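Long-range contact in DUF1904 domain-containing protein (Sebaldella termitidis, PDB 4M1A), which is of unknown function but belongs to the MIF clan of small alpha/beta proteins and assembles as a trimer: residues I58-F63 / I91-L96. Numbering follows the deposited sequence.
Sequences IEVLWF and IVFNPL
Val60 and Trp62 close on Phe93 on the helix-facing side of two parallel strands, the pair joined by helix 67-82 in a beta-alpha-beta unit, as in the MIF clan. Five backbone hydrogen bonds fix the register, four of them with N-H...O angles of at least 162°, while Leu96 N reaches Trp62 O at 2.8 Å from above the carbonyl plane. Packing is tight where Val60 CB meets Phe93 CD2 at 3.6 Å, the two side chains running alongside each other. The same CD2 lies over one face of the indole, 3.6 Å from Trp62 CZ2, with the aromatic planes inclined at 40°. Trp62 CG sits between the backbone N and carbonyl carbon (chi1 66°), which brings the indole alongside Phe93, its face turned to CD2, and against Ile73 of the helix. Cutting Trp62 back to an alanine would probably open a gap beside Phe93 CD2 and leave the phenyl ring freer to turn. The other face, carrying Glu59, Leu61 and Asn94, is looser and more polar: Leu61 CG stays 4.4 Å from Asn94 CB. Glu59 forms salt bridges with Arg7 and with Arg5 of a second subunit. A water bridges these strands, donating to Glu59 OE2 and, at 2.9 Å, to Asn94 OD1.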
loop_
_atom_site.group_PDB
_atom_site.type_symbol
_atom_site.label_atom_id
_atom_site.label_comp_id
_atom_site.label_asym_id
_atom_site.label_seq_id
_atom_site.Cartn_x
_atom_site.Cartn_y
_atom_site.Cartn_z
ATOM N N ILE A 58 -8.870 1.661 -6.580
ATOM C CA ILE A 58 -8.092 2.818 -6.823
ATOM C C ILE A 58 -7.812 3.539 -5.541
ATOM O O ILE A 58 -8.756 3.857 -4.756
ATOM C CB ILE A 58 -8.746 3.780 -7.845
ATOM C CG1 ILE A 58 -9.068 3.032 -9.086
ATOM C CG2 ILE A 58 -7.816 5.003 -8.150
ATOM C CD1 ILE A 58 -10.017 3.781 -10.036
ATOM N N GLU A 59 -6.513 3.767 -5.278
ATOM C CA GLU A 59 -6.097 4.583 -4.120
ATOM C C GLU A 59 -5.625 5.927 -4.624
ATOM O O GLU A 59 -4.933 5.984 -5.654
ATOM C CB GLU A 59 -4.972 3.876 -3.358
ATOM C CG GLU A 59 -5.368 2.576 -2.765
ATOM C CD GLU A 59 -4.240 1.575 -2.409
ATOM O OE1 GLU A 59 -3.291 1.350 -3.252
ATOM O OE2 GLU A 59 -4.438 0.948 -1.294
ATOM N N VAL A 60 -5.998 7.013 -3.943
ATOM C CA VAL A 60 -5.532 8.344 -4.246
ATOM C C VAL A 60 -4.808 8.827 -2.987
ATOM O O VAL A 60 -5.450 9.065 -1.945
ATOM C CB VAL A 60 -6.702 9.278 -4.541
ATOM C CG1 VAL A 60 -6.224 10.686 -4.753
ATOM C CG2 VAL A 60 -7.445 8.767 -5.797
ATOM N N LEU A 61 -3.519 9.001 -3.095
ATOM C CA LEU A 61 -2.706 9.585 -1.999
ATOM C C LEU A 61 -2.493 11.038 -2.283
ATOM O O LEU A 61 -1.864 11.416 -3.289
ATOM C CB LEU A 61 -1.352 8.857 -1.875
ATOM C CG LEU A 61 -1.324 7.433 -1.359
ATOM C CD1 LEU A 61 -1.921 6.451 -2.345
ATOM C CD2 LEU A 61 0.129 7.030 -1.033
ATOM N N TRP A 62 -3.007 11.919 -1.396
ATOM C CA TRP A 62 -2.908 13.342 -1.641
ATOM C C TRP A 62 -3.001 14.149 -0.356
ATOM O O TRP A 62 -3.386 13.600 0.713
ATOM C CB TRP A 62 -3.995 13.813 -2.607
ATOM C CG TRP A 62 -5.422 13.738 -2.144
ATOM C CD1 TRP A 62 -5.932 13.243 -0.978
ATOM C CD2 TRP A 62 -6.512 14.312 -2.839
ATOM N NE1 TRP A 62 -7.312 13.461 -0.940
ATOM C CE2 TRP A 62 -7.672 14.093 -2.091
ATOM C CE3 TRP A 62 -6.608 14.948 -4.106
ATOM C CZ2 TRP A 62 -8.954 14.538 -2.533
ATOM C CZ3 TRP A 62 -7.846 15.412 -4.504
ATOM C CH2 TRP A 62 -8.993 15.170 -3.748
ATOM N N PHE A 63 -2.660 15.424 -0.474
ATOM C CA PHE A 63 -3.008 16.419 0.561
ATOM C C PHE A 63 -4.530 16.655 0.408
ATOM O O PHE A 63 -5.014 16.999 -0.659
ATOM C CB PHE A 63 -2.143 17.690 0.474
ATOM C CG PHE A 63 -0.671 17.408 0.663
ATOM C CD1 PHE A 63 -0.220 16.891 1.835
ATOM C CD2 PHE A 63 0.243 17.643 -0.335
ATOM C CE1 PHE A 63 1.132 16.582 1.991
ATOM C CE2 PHE A 63 1.594 17.375 -0.164
ATOM C CZ PHE A 63 2.033 16.809 0.991
ATOM N N ILE A 91 -12.847 3.267 -4.710
ATOM C CA ILE A 91 -11.894 4.345 -4.619
ATOM C C ILE A 91 -11.692 4.775 -3.181
ATOM O O ILE A 91 -12.703 4.995 -2.456
ATOM C CB ILE A 91 -12.307 5.555 -5.428
ATOM C CG1 ILE A 91 -12.640 5.143 -6.842
ATOM C CG2 ILE A 91 -11.158 6.543 -5.507
ATOM C CD1 ILE A 91 -13.369 6.217 -7.574
ATOM N N VAL A 92 -10.437 4.791 -2.714
ATOM C CA VAL A 92 -10.151 5.241 -1.390
ATOM C C VAL A 92 -9.222 6.427 -1.443
ATOM O O VAL A 92 -8.186 6.355 -2.099
ATOM C CB VAL A 92 -9.534 4.088 -0.571
ATOM C CG1 VAL A 92 -9.479 4.513 0.882
ATOM C CG2 VAL A 92 -10.440 2.862 -0.715
ATOM N N PHE A 93 -9.546 7.502 -0.735
ATOM C CA PHE A 93 -8.660 8.641 -0.634
ATOM C C PHE A 93 -7.858 8.544 0.693
ATOM O O PHE A 93 -8.456 8.336 1.752
ATOM C CB PHE A 93 -9.429 9.932 -0.674
ATOM C CG PHE A 93 -10.036 10.202 -2.071
ATOM C CD1 PHE A 93 -11.193 9.599 -2.449
ATOM C CD2 PHE A 93 -9.383 11.009 -2.949
ATOM C CE1 PHE A 93 -11.730 9.813 -3.728
ATOM C CE2 PHE A 93 -9.915 11.235 -4.234
ATOM C CZ PHE A 93 -11.042 10.603 -4.605
ATOM N N ASN A 94 -6.547 8.752 0.599
ATOM C CA ASN A 94 -5.601 8.644 1.766
ATOM C C ASN A 94 -4.912 9.994 1.940
ATOM O O ASN A 94 -4.142 10.415 1.108
ATOM C CB ASN A 94 -4.581 7.536 1.528
ATOM C CG ASN A 94 -5.227 6.131 1.488
ATOM O OD1 ASN A 94 -5.165 5.407 0.481
ATOM N ND2 ASN A 94 -5.959 5.796 2.549
ATOM N N PRO A 95 -5.233 10.717 3.008
ATOM C CA PRO A 95 -4.718 12.066 3.244
ATOM C C PRO A 95 -3.268 11.921 3.730
ATOM O O PRO A 95 -2.990 11.094 4.578
ATOM C CB PRO A 95 -5.631 12.654 4.333
ATOM C CG PRO A 95 -6.440 11.522 4.861
ATOM C CD PRO A 95 -6.152 10.253 4.062
ATOM N N LEU A 96 -2.402 12.685 3.134
ATOM C CA LEU A 96 -0.997 12.725 3.479
ATOM C C LEU A 96 -0.846 13.821 4.480
ATOM O O LEU A 96 -1.536 14.789 4.432
ATOM C CB LEU A 96 -0.160 13.106 2.272
ATOM C CG LEU A 96 -0.154 12.091 1.140
ATOM C CD1 LEU A 96 0.424 12.804 -0.069
ATOM C CD2 LEU A 96 0.600 10.846 1.499
HETATM O O HOH W 1 -5.608 2.546 0.795
#